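Local coordinates for putative fusidic acid resistance protein (Staphylococcus aureus, PDB 2YB5) that confers resistance to fusidic acid, probably by binding elongation factor G and helping to clear it from the ribosome, at residues K6-F12 and L80-Q85; V13-Q17 and N198-D202; V19-I23 and T69-E74; F157-C161 and D188-Y192. All blocks are in the same frame, centred on the assembly; numbering follows the deposited sequence.

Contact 1: K6-F12 and L80-Q85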
loop_
_atom_site.group_PDB
_atom_site.type_symbol
_atom_site.label_atom_id
_atom_site.label_comp_id
_atom_site.label_asym_id
_atom_site.label_seq_id
_atom_site.Cartn_x
_atom_site.Cartn_y
_atom_site.Cartn_z
ATOM N N LYS A 6 -4.111 -6.746 -15.119
ATOM C CA LYS A 6 -3.619 -6.874 -13.743
ATOM C C LYS A 6 -3.924 -5.627 -12.917
ATOM O O LYS A 6 -4.279 -4.585 -13.460
ATOM C CB LYS A 6 -2.120 -7.200 -13.707
ATOM C CG LYS A 6 -1.324 -6.760 -14.901
ATOM C CD LYS A 6 0.153 -7.064 -14.691
ATOM C CE LYS A 6 0.469 -8.562 -14.781
ATOM N NZ LYS A 6 1.948 -8.786 -14.755
ATOM N N ILE A 7 -3.783 -5.746 -11.602
ATOM C CA ILE A 7 -4.220 -4.696 -10.676
ATOM C C ILE A 7 -3.059 -4.115 -9.890
ATOM O O ILE A 7 -2.005 -4.732 -9.766
ATOM C CB ILE A 7 -5.292 -5.221 -9.672
ATOM C CG1 ILE A 7 -4.757 -6.404 -8.853
ATOM C CG2 ILE A 7 -6.559 -5.621 -10.415
ATOM C CD1 ILE A 7 -5.503 -6.632 -7.563
ATOM N N GLU A 8 -3.273 -2.929 -9.334
ATOM C CA GLU A 8 -2.253 -2.278 -8.518
ATOM C C GLU A 8 -2.110 -2.977 -7.168
ATOM O O GLU A 8 -3.041 -3.629 -6.686
ATOM C CB GLU A 8 -2.591 -0.800 -8.333
ATOM C CG GLU A 8 -2.708 -0.014 -9.647
ATOM C CD GLU A 8 -1.447 -0.069 -10.498
ATOM O OE1 GLU A 8 -0.328 -0.083 -9.930
ATOM O OE2 GLU A 8 -1.571 -0.090 -11.743
ATOM N N VAL A 9 -0.922 -2.874 -6.588
ATOM C CA VAL A 9 -0.637 -3.435 -5.266
ATOM C C VAL A 9 -1.635 -2.933 -4.210
ATOM O O VAL A 9 -2.122 -3.714 -3.381
ATOM C CB VAL A 9 0.824 -3.096 -4.824
ATOM C CG1 VAL A 9 1.027 -3.344 -3.342
ATOM C CG2 VAL A 9 1.836 -3.903 -5.645
ATOM N N TYR A 10 -1.938 -1.635 -4.230
ATOM C CA TYR A 10 -2.912 -1.086 -3.270
ATOM C C TYR A 10 -4.339 -1.665 -3.437
ATOM O O TYR A 10 -5.050 -1.831 -2.457
ATOM C CB TYR A 10 -2.918 0.442 -3.284
ATOM C CG TYR A 10 -3.374 1.097 -4.563
ATOM C CD1 TYR A 10 -4.722 1.368 -4.794
ATOM C CD2 TYR A 10 -2.452 1.494 -5.525
ATOM C CE1 TYR A 10 -5.141 1.991 -5.963
ATOM C CE2 TYR A 10 -2.858 2.113 -6.691
ATOM C CZ TYR A 10 -4.198 2.361 -6.904
ATOM O OH TYR A 10 -4.584 2.982 -8.066
ATOM N N LYS A 11 -4.732 -2.007 -4.665
ATOM C CA LYS A 11 -6.019 -2.679 -4.900
ATOM C C LYS A 11 -6.028 -4.084 -4.325
ATOM O O LYS A 11 -7.066 -4.543 -3.834
ATOM C CB LYS A 11 -6.385 -2.730 -6.389
ATOM C CG LYS A 11 -6.753 -1.374 -6.990
ATOM C CD LYS A 11 -8.162 -0.945 -6.588
ATOM C CE LYS A 11 -8.548 0.429 -7.140
ATOM N NZ LYS A 11 -10.003 0.735 -6.871
ATOM N N PHE A 12 -4.886 -4.763 -4.374
ATOM C CA PHE A 12 -4.772 -6.077 -3.765
ATOM C C PHE A 12 -4.905 -6.006 -2.242
ATOM O O PHE A 12 -5.478 -6.898 -1.621
ATOM C CB PHE A 12 -3.457 -6.765 -4.153
ATOM C CG PHE A 12 -3.288 -8.122 -3.521
ATOM C CD1 PHE A 12 -3.816 -9.250 -4.125
ATOM C CD2 PHE A 12 -2.624 -8.262 -2.307
ATOM C CE1 PHE A 12 -3.669 -10.508 -3.544
ATOM C CE2 PHE A 12 -2.490 -9.515 -1.711
ATOM C CZ PHE A 12 -3.008 -10.639 -2.333
ATOM N N LEU A 80 -4.032 -15.220 -6.342
ATOM C CA LEU A 80 -4.309 -13.936 -6.987
ATOM C C LEU A 80 -3.040 -13.102 -7.195
ATOM O O LEU A 80 -2.995 -12.276 -8.110
ATOM C CB LEU A 80 -5.328 -13.117 -6.184
ATOM C CG LEU A 80 -6.771 -13.606 -6.140
ATOM C CD1 LEU A 80 -7.583 -12.737 -5.199
ATOM C CD2 LEU A 80 -7.375 -13.598 -7.531
ATOM N N LYS A 81 -2.011 -13.313 -6.369
ATOM C CA LYS A 81 -0.789 -12.492 -6.441
ATOM C C LYS A 81 -0.209 -12.423 -7.847
ATOM O O LYS A 81 0.511 -11.477 -8.182
ATOM C CB LYS A 81 0.279 -12.972 -5.447
ATOM C CG LYS A 81 -0.026 -12.569 -4.004
ATOM C CD LYS A 81 1.104 -12.914 -3.045
ATOM C CE LYS A 81 0.711 -12.572 -1.614
ATOM N NZ LYS A 81 1.795 -12.823 -0.625
ATOM N N VAL A 82 -0.538 -13.425 -8.658
ATOM C CA VAL A 82 -0.103 -13.496 -10.052
ATOM C C VAL A 82 -0.668 -12.345 -10.890
ATOM O O VAL A 82 -0.043 -11.922 -11.857
ATOM C CB VAL A 82 -0.511 -14.851 -10.700
ATOM C CG1 VAL A 82 0.080 -16.026 -9.918
ATOM C CG2 VAL A 82 -2.025 -14.979 -10.797
ATOM N N TYR A 83 -1.837 -11.829 -10.504
ATOM C CA TYR A 83 -2.467 -10.723 -11.232
ATOM C C TYR A 83 -2.002 -9.332 -10.768
ATOM O O TYR A 83 -2.523 -8.329 -11.251
ATOM C CB TYR A 83 -4.004 -10.810 -11.135
ATOM C CG TYR A 83 -4.636 -12.071 -11.717
ATOM C CD1 TYR A 83 -4.080 -12.723 -12.817
ATOM C CD2 TYR A 83 -5.814 -12.589 -11.181
ATOM C CE1 TYR A 83 -4.669 -13.869 -13.349
ATOM C CE2 TYR A 83 -6.411 -13.736 -11.710
ATOM C CZ TYR A 83 -5.831 -14.368 -12.793
ATOM O OH TYR A 83 -6.413 -15.502 -13.324
ATOM N N ILE A 84 -1.042 -9.263 -9.843
ATOM C CA ILE A 84 -0.566 -7.978 -9.315
ATOM C C ILE A 84 0.480 -7.343 -10.231
ATOM O O ILE A 84 1.510 -7.956 -10.524
ATOM C CB ILE A 84 0.088 -8.123 -7.918
ATOM C CG1 ILE A 84 -0.895 -8.703 -6.900
ATOM C CG2 ILE A 84 0.611 -6.778 -7.432
ATOM C CD1 ILE A 84 -0.274 -8.971 -5.528
ATOM N N GLN A 85 0.217 -6.105 -10.646
ATOM C CA GLN A 85 1.192 -5.286 -11.378
ATOM C C GLN A 85 2.346 -4.874 -10.463
ATOM O O GLN A 85 2.155 -4.076 -9.536
ATOM C CB GLN A 85 0.498 -4.032 -11.929
ATOM C CG GLN A 85 1.390 -3.062 -12.688
ATOM C CD GLN A 85 1.798 -3.570 -14.052
ATOM O OE1 GLN A 85 2.984 -3.586 -14.380
ATOM N NE2 GLN A 85 0.823 -3.984 -14.860
HETATM O O HOH W 1 1.171 -1.971 -8.438
#

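Contact 2: V13-Q17 and N198-D202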
loop_
_atom_site.group_PDB
_atom_site.type_symbol
_atom_site.label_atom_id
_atom_site.label_comp_id
_atom_site.label_asym_id
_atom_site.label_seq_id
_atom_site.Cartn_x
_atom_site.Cartn_y
_atom_site.Cartn_z
ATOM N N VAL A 13 -4.375 -4.945 -1.648
ATOM C CA VAL A 13 -4.491 -4.747 -0.212
ATOM C C VAL A 13 -5.954 -4.551 0.149
ATOM O O VAL A 13 -6.439 -5.130 1.131
ATOM C CB VAL A 13 -3.628 -3.570 0.270
ATOM C CG1 VAL A 13 -3.852 -3.304 1.751
ATOM C CG2 VAL A 13 -2.156 -3.876 -0.000
ATOM N N LYS A 14 -6.670 -3.791 -0.680
ATOM C CA LYS A 14 -8.113 -3.598 -0.482
ATOM C C LYS A 14 -8.871 -4.934 -0.625
ATOM O O LYS A 14 -9.668 -5.268 0.249
ATOM C CB LYS A 14 -8.664 -2.538 -1.443
ATOM C CG LYS A 14 -10.129 -2.198 -1.257
ATOM C CD LYS A 14 -10.372 -1.396 -0.001
ATOM C CE LYS A 14 -11.852 -1.147 0.183
ATOM N NZ LYS A 14 -12.167 -0.304 1.375
ATOM N N VAL A 15 -8.615 -5.690 -1.700
ATOM C CA VAL A 15 -9.249 -7.006 -1.885
ATOM C C VAL A 15 -9.084 -7.870 -0.622
ATOM O O VAL A 15 -10.038 -8.487 -0.147
ATOM C CB VAL A 15 -8.707 -7.787 -3.122
ATOM C CG1 VAL A 15 -9.195 -9.225 -3.106
ATOM C CG2 VAL A 15 -9.127 -7.126 -4.442
ATOM N N LYS A 16 -7.871 -7.879 -0.083
ATOM C CA LYS A 16 -7.534 -8.644 1.113
ATOM C C LYS A 16 -8.317 -8.143 2.324
ATOM O O LYS A 16 -8.924 -8.939 3.048
ATOM C CB LYS A 16 -6.023 -8.541 1.336
ATOM C CG LYS A 16 -5.466 -9.172 2.601
ATOM C CD LYS A 16 -3.972 -8.873 2.734
ATOM C CE LYS A 16 -3.720 -7.411 3.158
ATOM N NZ LYS A 16 -2.273 -6.976 3.086
ATOM N N GLN A 17 -8.332 -6.829 2.528
ATOM C CA GLN A 17 -9.149 -6.222 3.581
ATOM C C GLN A 17 -10.637 -6.592 3.455
ATOM O O GLN A 17 -11.322 -6.770 4.467
ATOM C CB GLN A 17 -8.980 -4.697 3.611
ATOM C CG GLN A 17 -7.625 -4.233 4.171
ATOM C CD GLN A 17 -7.384 -2.734 4.036
ATOM O OE1 GLN A 17 -6.280 -2.251 4.306
ATOM N NE2 GLN A 17 -8.410 -1.988 3.624
ATOM N N ASN A 198 3.189 -0.022 3.506
ATOM C CA ASN A 198 2.721 -0.532 2.214
ATOM C C ASN A 198 1.843 -1.781 2.308
ATOM O O ASN A 198 1.049 -2.037 1.409
ATOM C CB ASN A 198 3.896 -0.777 1.275
ATOM C CG ASN A 198 4.306 0.476 0.536
ATOM O OD1 ASN A 198 3.703 0.820 -0.480
ATOM N ND2 ASN A 198 5.336 1.172 1.044
ATOM N N GLN A 199 1.981 -2.534 3.404
ATOM C CA GLN A 199 1.063 -3.643 3.720
ATOM C C GLN A 199 -0.310 -3.130 4.151
ATOM O O GLN A 199 -1.307 -3.828 3.987
ATOM C CB GLN A 199 1.634 -4.549 4.828
ATOM C CG GLN A 199 2.925 -5.288 4.465
ATOM C CD GLN A 199 2.725 -6.322 3.381
ATOM O OE1 GLN A 199 2.341 -5.994 2.258
ATOM N NE2 GLN A 199 2.982 -7.591 3.707
ATOM N N ASN A 200 -0.355 -1.920 4.703
ATOM C CA ASN A 200 -1.604 -1.307 5.154
ATOM C C ASN A 200 -2.269 -0.410 4.108
ATOM O O ASN A 200 -3.459 -0.113 4.211
ATOM C CB ASN A 200 -1.353 -0.430 6.395
ATOM C CG ASN A 200 -0.565 -1.146 7.496
ATOM O OD1 ASN A 200 -0.577 -2.387 7.593
ATOM N ND2 ASN A 200 0.132 -0.350 8.337
ATOM N N LEU A 201 -1.501 0.071 3.138
ATOM C CA LEU A 201 -1.986 1.134 2.259
ATOM C C LEU A 201 -2.959 0.600 1.204
ATOM O O LEU A 201 -2.556 -0.112 0.284
ATOM C CB LEU A 201 -0.808 1.849 1.580
ATOM C CG LEU A 201 -1.152 2.957 0.581
ATOM C CD1 LEU A 201 -1.995 4.062 1.230
ATOM C CD2 LEU A 201 0.138 3.540 -0.039
ATOM N N ASP A 202 -4.235 0.968 1.318
ATOM C CA ASP A 202 -5.237 0.448 0.371
ATOM C C ASP A 202 -5.690 1.446 -0.698
ATOM O O ASP A 202 -6.524 1.100 -1.529
ATOM C CB ASP A 202 -6.442 -0.132 1.101
ATOM C CG ASP A 202 -7.177 0.893 1.935
ATOM O OD1 ASP A 202 -6.940 2.110 1.773
ATOM O OD2 ASP A 202 -7.990 0.470 2.766
#

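Contact 3: V19-I23 and T69-E74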
loop_
_atom_site.group_PDB
_atom_site.type_symbol
_atom_site.label_atom_id
_atom_site.label_comp_id
_atom_site.label_asym_id
_atom_site.label_seq_id
_atom_site.Cartn_x
_atom_site.Cartn_y
_atom_site.Cartn_z
ATOM N N VAL A 19 -11.848 -9.406 2.000
ATOM C CA VAL A 19 -11.958 -10.826 2.308
ATOM C C VAL A 19 -11.996 -11.071 3.823
ATOM O O VAL A 19 -12.815 -11.859 4.291
ATOM C CB VAL A 19 -10.831 -11.644 1.642
ATOM C CG1 VAL A 19 -10.788 -13.057 2.188
ATOM C CG2 VAL A 19 -11.033 -11.671 0.125
ATOM N N TYR A 20 -11.146 -10.385 4.586
ATOM C CA TYR A 20 -11.185 -10.495 6.051
ATOM C C TYR A 20 -12.485 -9.939 6.619
ATOM O O TYR A 20 -12.965 -10.429 7.633
ATOM C CB TYR A 20 -10.016 -9.770 6.733
ATOM C CG TYR A 20 -8.613 -10.275 6.424
ATOM C CD1 TYR A 20 -8.358 -11.611 6.098
ATOM C CD2 TYR A 20 -7.530 -9.399 6.471
ATOM C CE1 TYR A 20 -7.052 -12.051 5.826
ATOM C CE2 TYR A 20 -6.233 -9.827 6.204
ATOM C CZ TYR A 20 -5.998 -11.147 5.881
ATOM O OH TYR A 20 -4.697 -11.536 5.612
ATOM N N GLN A 21 -13.042 -8.908 5.986
ATOM C CA GLN A 21 -14.321 -8.370 6.428
ATOM C C GLN A 21 -15.418 -9.421 6.251
ATOM O O GLN A 21 -16.272 -9.552 7.107
ATOM C CB GLN A 21 -14.677 -7.074 5.692
ATOM C CG GLN A 21 -15.824 -6.266 6.356
ATOM C CD GLN A 21 -15.372 -5.385 7.530
ATOM O OE1 GLN A 21 -14.242 -5.481 8.001
ATOM N NE2 GLN A 21 -16.258 -4.516 7.988
ATOM N N LEU A 22 -15.370 -10.168 5.147
ATOM C CA LEU A 22 -16.275 -11.288 4.914
ATOM C C LEU A 22 -16.185 -12.323 6.028
ATOM O O LEU A 22 -17.200 -12.875 6.450
ATOM C CB LEU A 22 -15.980 -11.973 3.572
ATOM C CG LEU A 22 -16.796 -11.547 2.354
ATOM C CD1 LEU A 22 -16.377 -12.383 1.138
ATOM C CD2 LEU A 22 -18.281 -11.704 2.616
ATOM N N ILE A 23 -14.965 -12.582 6.493
ATOM C CA ILE A 23 -14.745 -13.506 7.600
ATOM C C ILE A 23 -15.355 -12.995 8.915
ATOM O O ILE A 23 -15.849 -13.786 9.715
ATOM C CB ILE A 23 -13.249 -13.811 7.778
ATOM C CG1 ILE A 23 -12.757 -14.670 6.607
ATOM C CG2 ILE A 23 -12.998 -14.532 9.096
ATOM C CD1 ILE A 23 -11.243 -14.857 6.561
ATOM N N THR A 69 -12.121 -19.769 6.034
ATOM C CA THR A 69 -11.287 -19.350 7.156
ATOM C C THR A 69 -9.978 -18.760 6.620
ATOM O O THR A 69 -9.778 -18.702 5.405
ATOM C CB THR A 69 -11.010 -20.531 8.106
ATOM O OG1 THR A 69 -10.301 -20.071 9.263
ATOM C CG2 THR A 69 -10.205 -21.613 7.398
ATOM N N LYS A 70 -9.098 -18.328 7.523
ATOM C CA LYS A 70 -7.848 -17.658 7.131
ATOM C C LYS A 70 -7.077 -18.486 6.104
ATOM O O LYS A 70 -6.865 -18.042 4.975
ATOM C CB LYS A 70 -6.946 -17.379 8.347
ATOM C CG LYS A 70 -7.603 -16.622 9.507
ATOM C CD LYS A 70 -7.999 -15.201 9.146
ATOM C CE LYS A 70 -8.680 -14.519 10.325
ATOM N NZ LYS A 70 -8.738 -13.039 10.167
ATOM N N LYS A 71 -6.689 -19.696 6.498
ATOM C CA LYS A 71 -5.844 -20.564 5.671
ATOM C C LYS A 71 -6.342 -20.685 4.233
ATOM O O LYS A 71 -5.595 -20.424 3.289
ATOM C CB LYS A 71 -5.749 -21.961 6.290
ATOM N N LYS A 72 -7.603 -21.087 4.079
ATOM C CA LYS A 72 -8.218 -21.234 2.757
ATOM C C LYS A 72 -8.226 -19.912 1.981
ATOM O O LYS A 72 -7.964 -19.888 0.775
ATOM C CB LYS A 72 -9.645 -21.768 2.892
ATOM N N ALA A 73 -8.523 -18.820 2.680
ATOM C CA ALA A 73 -8.520 -17.487 2.076
ATOM C C ALA A 73 -7.133 -17.112 1.562
ATOM O O ALA A 73 -6.989 -16.639 0.434
ATOM C CB ALA A 73 -8.999 -16.451 3.083
ATOM N N GLU A 74 -6.120 -17.341 2.398
ATOM C CA GLU A 74 -4.737 -16.955 2.095
ATOM C C GLU A 74 -4.177 -17.659 0.860
ATOM O O GLU A 74 -3.483 -17.044 0.056
ATOM C CB GLU A 74 -3.831 -17.231 3.301
ATOM C CG GLU A 74 -4.160 -16.389 4.539
ATOM C CD GLU A 74 -3.830 -14.921 4.361
ATOM O OE1 GLU A 74 -2.718 -14.616 3.880
ATOM O OE2 GLU A 74 -4.683 -14.073 4.709
#

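Contact 4: F157-C161 and D188-Y192. With ZN (zinc ion), chain C.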
loop_
_atom_site.group_PDB
_atom_site.type_symbol
_atom_site.label_atom_id
_atom_site.label_comp_id
_atom_site.label_asym_id
_atom_site.label_seq_id
_atom_site.Cartn_x
_atom_site.Cartn_y
_atom_site.Cartn_z
ATOM N N PHE A 157 -1.411 7.204 14.521
ATOM C CA PHE A 157 -1.980 6.959 13.202
ATOM C C PHE A 157 -1.031 7.494 12.161
ATOM O O PHE A 157 -0.718 8.686 12.171
ATOM C CB PHE A 157 -3.309 7.683 13.007
ATOM C CG PHE A 157 -4.330 7.381 14.045
ATOM C CD1 PHE A 157 -4.879 6.113 14.146
ATOM C CD2 PHE A 157 -4.767 8.381 14.906
ATOM C CE1 PHE A 157 -5.837 5.839 15.099
ATOM C CE2 PHE A 157 -5.724 8.117 15.857
ATOM C CZ PHE A 157 -6.264 6.836 15.958
ATOM N N CYS A 158 -0.577 6.623 11.263
ATOM C CA CYS A 158 0.225 7.053 10.124
ATOM C C CYS A 158 -0.654 7.874 9.197
ATOM O O CYS A 158 -1.723 7.430 8.816
ATOM C CB CYS A 158 0.774 5.838 9.368
ATOM S SG CYS A 158 1.416 6.198 7.703
ATOM N N LYS A 159 -0.208 9.058 8.800
ATOM C CA LYS A 159 -1.037 9.862 7.905
ATOM C C LYS A 159 -0.970 9.483 6.417
ATOM O O LYS A 159 -1.568 10.167 5.589
ATOM C CB LYS A 159 -0.768 11.348 8.123
ATOM C CG LYS A 159 -1.105 11.799 9.555
ATOM C CD LYS A 159 -2.593 11.653 9.907
ATOM C CE LYS A 159 -2.858 12.029 11.364
ATOM N NZ LYS A 159 -4.285 11.839 11.776
ATOM N N ILE A 160 -0.282 8.390 6.077
ATOM C CA ILE A 160 -0.368 7.836 4.731
ATOM C C ILE A 160 -1.393 6.698 4.657
ATOM O O ILE A 160 -2.331 6.763 3.874
ATOM C CB ILE A 160 0.993 7.362 4.234
ATOM C CG1 ILE A 160 1.890 8.571 3.949
ATOM C CG2 ILE A 160 0.845 6.509 2.962
ATOM C CD1 ILE A 160 3.326 8.234 3.827
ATOM N N CYS A 161 -1.211 5.661 5.467
ATOM C CA CYS A 161 -2.064 4.491 5.414
ATOM C C CYS A 161 -3.238 4.594 6.386
ATOM O O CYS A 161 -4.125 3.754 6.354
ATOM C CB CYS A 161 -1.255 3.224 5.717
ATOM S SG CYS A 161 -0.557 3.146 7.390
ATOM N N ASP A 188 4.151 15.401 8.609
ATOM C CA ASP A 188 3.257 14.725 9.518
ATOM C C ASP A 188 3.852 13.408 9.977
ATOM O O ASP A 188 4.906 12.990 9.498
ATOM C CB ASP A 188 1.883 14.501 8.871
ATOM C CG ASP A 188 0.738 14.674 9.863
ATOM O OD1 ASP A 188 0.947 14.473 11.078
ATOM O OD2 ASP A 188 -0.386 14.994 9.424
ATOM N N TYR A 189 3.174 12.774 10.923
ATOM C CA TYR A 189 3.588 11.474 11.427
ATOM C C TYR A 189 3.208 10.359 10.449
ATOM O O TYR A 189 2.061 10.252 10.035
ATOM C CB TYR A 189 2.996 11.217 12.824
ATOM C CG TYR A 189 3.710 12.029 13.908
ATOM C CD1 TYR A 189 3.344 13.346 14.180
ATOM C CD2 TYR A 189 4.767 11.484 14.636
ATOM C CE1 TYR A 189 3.999 14.095 15.154
ATOM C CE2 TYR A 189 5.429 12.230 15.619
ATOM C CZ TYR A 189 5.041 13.531 15.866
ATOM O OH TYR A 189 5.692 14.265 16.831
ATOM N N ILE A 190 4.199 9.541 10.099
ATOM C CA ILE A 190 4.016 8.403 9.216
ATOM C C ILE A 190 4.764 7.174 9.744
ATOM O O ILE A 190 5.613 7.285 10.636
ATOM C CB ILE A 190 4.511 8.702 7.781
ATOM C CG1 ILE A 190 6.020 9.007 7.774
ATOM C CG2 ILE A 190 3.704 9.840 7.157
ATOM C CD1 ILE A 190 6.609 9.266 6.373
ATOM N N CYS A 191 4.457 6.018 9.162
ATOM C CA CYS A 191 5.107 4.766 9.525
ATOM C C CYS A 191 6.615 4.933 9.361
ATOM O O CYS A 191 7.086 5.355 8.311
ATOM C CB CYS A 191 4.613 3.622 8.641
ATOM S SG CYS A 191 2.815 3.149 8.765
ATOM N N TYR A 192 7.373 4.630 10.409
ATOM C CA TYR A 192 8.818 4.636 10.307
ATOM C C TYR A 192 9.286 3.654 9.226
ATOM O O TYR A 192 10.183 3.955 8.436
ATOM C CB TYR A 192 9.457 4.244 11.633
ATOM C CG TYR A 192 10.942 4.487 11.620
ATOM C CD1 TYR A 192 11.438 5.782 11.693
ATOM C CD2 TYR A 192 11.849 3.435 11.490
ATOM C CE1 TYR A 192 12.800 6.031 11.657
ATOM C CE2 TYR A 192 13.212 3.674 11.461
ATOM C CZ TYR A 192 13.678 4.980 11.539
ATOM O OH TYR A 192 15.021 5.261 11.526
HETATM ZN ZN ZN C . 1.658 3.979 7.186
#

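Contact 1: K6-F12 and L80-Q85
The methyl end of I84 settles over the ring of F12, where the start of helix 9-27 meets the turn that follows helix 70-80 in the helical N-terminal domain, the family region named for binding elongation factor G. I84 CD1 lies 3.9 Å from the centroid of the F12 ring, 19° off its normal, a CH-pi contact displaced toward CG. F12 holds CG anti to the backbone N (chi1 179°), so that the methyl sits over one face of the ring. L80 CB meets the ring edge near its plane and K81 CG comes to CZ obliquely. The other branch of I84 fits against V9, with CG2 to CG2 at 3.6 Å. The K6 chain crosses Q85 at about a right angle, K6 CD lying 3.2 Å from Q85 NE2. Alongside, I7 and I84 form a single beta bridge, in which Q85 N donates to I7 O (2.8 Å, 163° at the hydrogen). I7 rests on F49 of helix 35-50, which L80 also touches. Past the N-cap residue E8, one water ties the two backbones together: it accepts from V9 N and donates to Q85 O at 2.6 Å and to E8 OE1 at 2.8 Å.

Contact 2: V13-Q17 and N198-D202
The amide of Q17 meets the carboxylate of D202 with their planes turned 64° apart. Its NE2 hydrogen points at D202 OD2 from within the amide plane, giving a short bond of 2.6 Å with 158° at the hydrogen; D202 OD2 accepts it with its anti lone pair, directed away from the other carboxylate oxygen. The Q17 chain runs extended beyond CG to reach it, while D202 holds CG between its own backbone N and carbonyl carbon (chi1 62°), which turns the carboxylate back toward helix 9-27. Beside this pair V13 pushes its isopropyl group into a hollow lined by backbone carbonyls at the end of helix 194-200: CG1 lies 3.4 Å from Q199 O and CB lies 3.6 Å from L201 O. K16 brings NZ to the same Q199 O in a weak bond of 3.4 Å. The contact joins the N-terminal helical region to the zinc-finger region, and the side chain of N200 touches the zinc ligand C161. K14 NZ stays 4.5 Å from D202 OD2, beyond a salt bridge, yet its charge would probably favour the ionised form of D202, the form best suited to accept the short bond from Q17.

Contact 3: V19-I23 and T69-E74
Y20 donates its hydroxyl to E74, with OH to OE2 at 2.7 Å, and this bond links helices 9-27 and 70-80. The carboxylate oxygen lies at the edge of the ring, in its plane, and the two flat groups are nearly coplanar, 20° apart; the hydroxyl reaches OE2 on the syn side. E74 is bent at chi2 (-69°), which swings its carboxylate across to the tyrosine. Next to this polar link V19 CG1 packs on A73 CB at 3.9 Å, and I23 CD1 comes to 4.4 Å from the same A73 CB. The I23 methyl also reaches the backbone at T69, with CD1 4.1 Å from T69 C, and the aliphatic part of K70, with I23 CD1 to K70 CD at 4.2 Å. K70 in turn folds at chi2 and leads its amine toward the Y20 ring, approaching CD1 obliquely. The axes of 19-23 and 70-74 come within 11.0 Å of each other and run nearly antiparallel, at 156°. V19 also touches I45 of helix 35-50, and L22 lies on K38, L41 and L42 of that helix; helix 9-27 thus packs on both helix 35-50 and the start of helix 70-80.

Contact 4: F157-C161 and D188-Y192
Three of the four cysteines of a treble-clef zinc finger come together here, C158 and C161 from a CxxC turn and C191 from the end of strand 186-191. The zinc ion is held by C158 SG at 2.3 Å, by C161 SG at 2.4 Å and by C191 SG at 2.1 Å. The fourth ligand, C197, is supplied by helix 194-200, which follows the strand. Different first torsions direct the three sulfurs to the same ion: C158 has SG anti to its backbone N (chi1 165°), C161 places SG between N and the carbonyl carbon, and C191 sets SG beside N.

C158 SG also accepts hydrogen bonds from three backbone N-H groups, those of I160, C161 and C191; the I160 N to C158 SG distance is 3.2 Å. Such N-H to sulfur bonds, usual around CxxC zinc sites, probably temper the negative charge of the thiolate. Alongside, K159 N donates to Y189 O at 2.8 Å, in the carbonyl plane, tying the turn to the strand.

Apolar and aliphatic packing completes the join. The K159 chain crosses D188 obliquely, its CG 3.3 Å from D188 OD2, while its amine leads away. Helix 204-214 backs this layer, with F210 touching I160, D188 and I190. Deeper in, the end of I160 crosses I190 at a slant, and I160 CD1 meets I190 CG2 at 3.7 Å.

Helix 9-27 strings contacts 1, 2 and 3 along its length. Contacts 1 and 3, whose centres are about 17 Å apart, bind it to the two ends of helix 70-80 and its following turn, and all four of their segments belong to the elongation factor G-binding family region. Contact 2, about 11 Å from contact 1 and 14 Å from contact 3 between centres, takes the same helix across to the zinc-finger region; Y10 packs on L201 and D202 where contacts 1 and 2 touch. Contact 4, centred about 15 Å from contact 2, holds the zinc, and N200 ND2 lies 3.7 Å from C161 SG. The metal site is thereby linked to the helical bundle through helix 194-200.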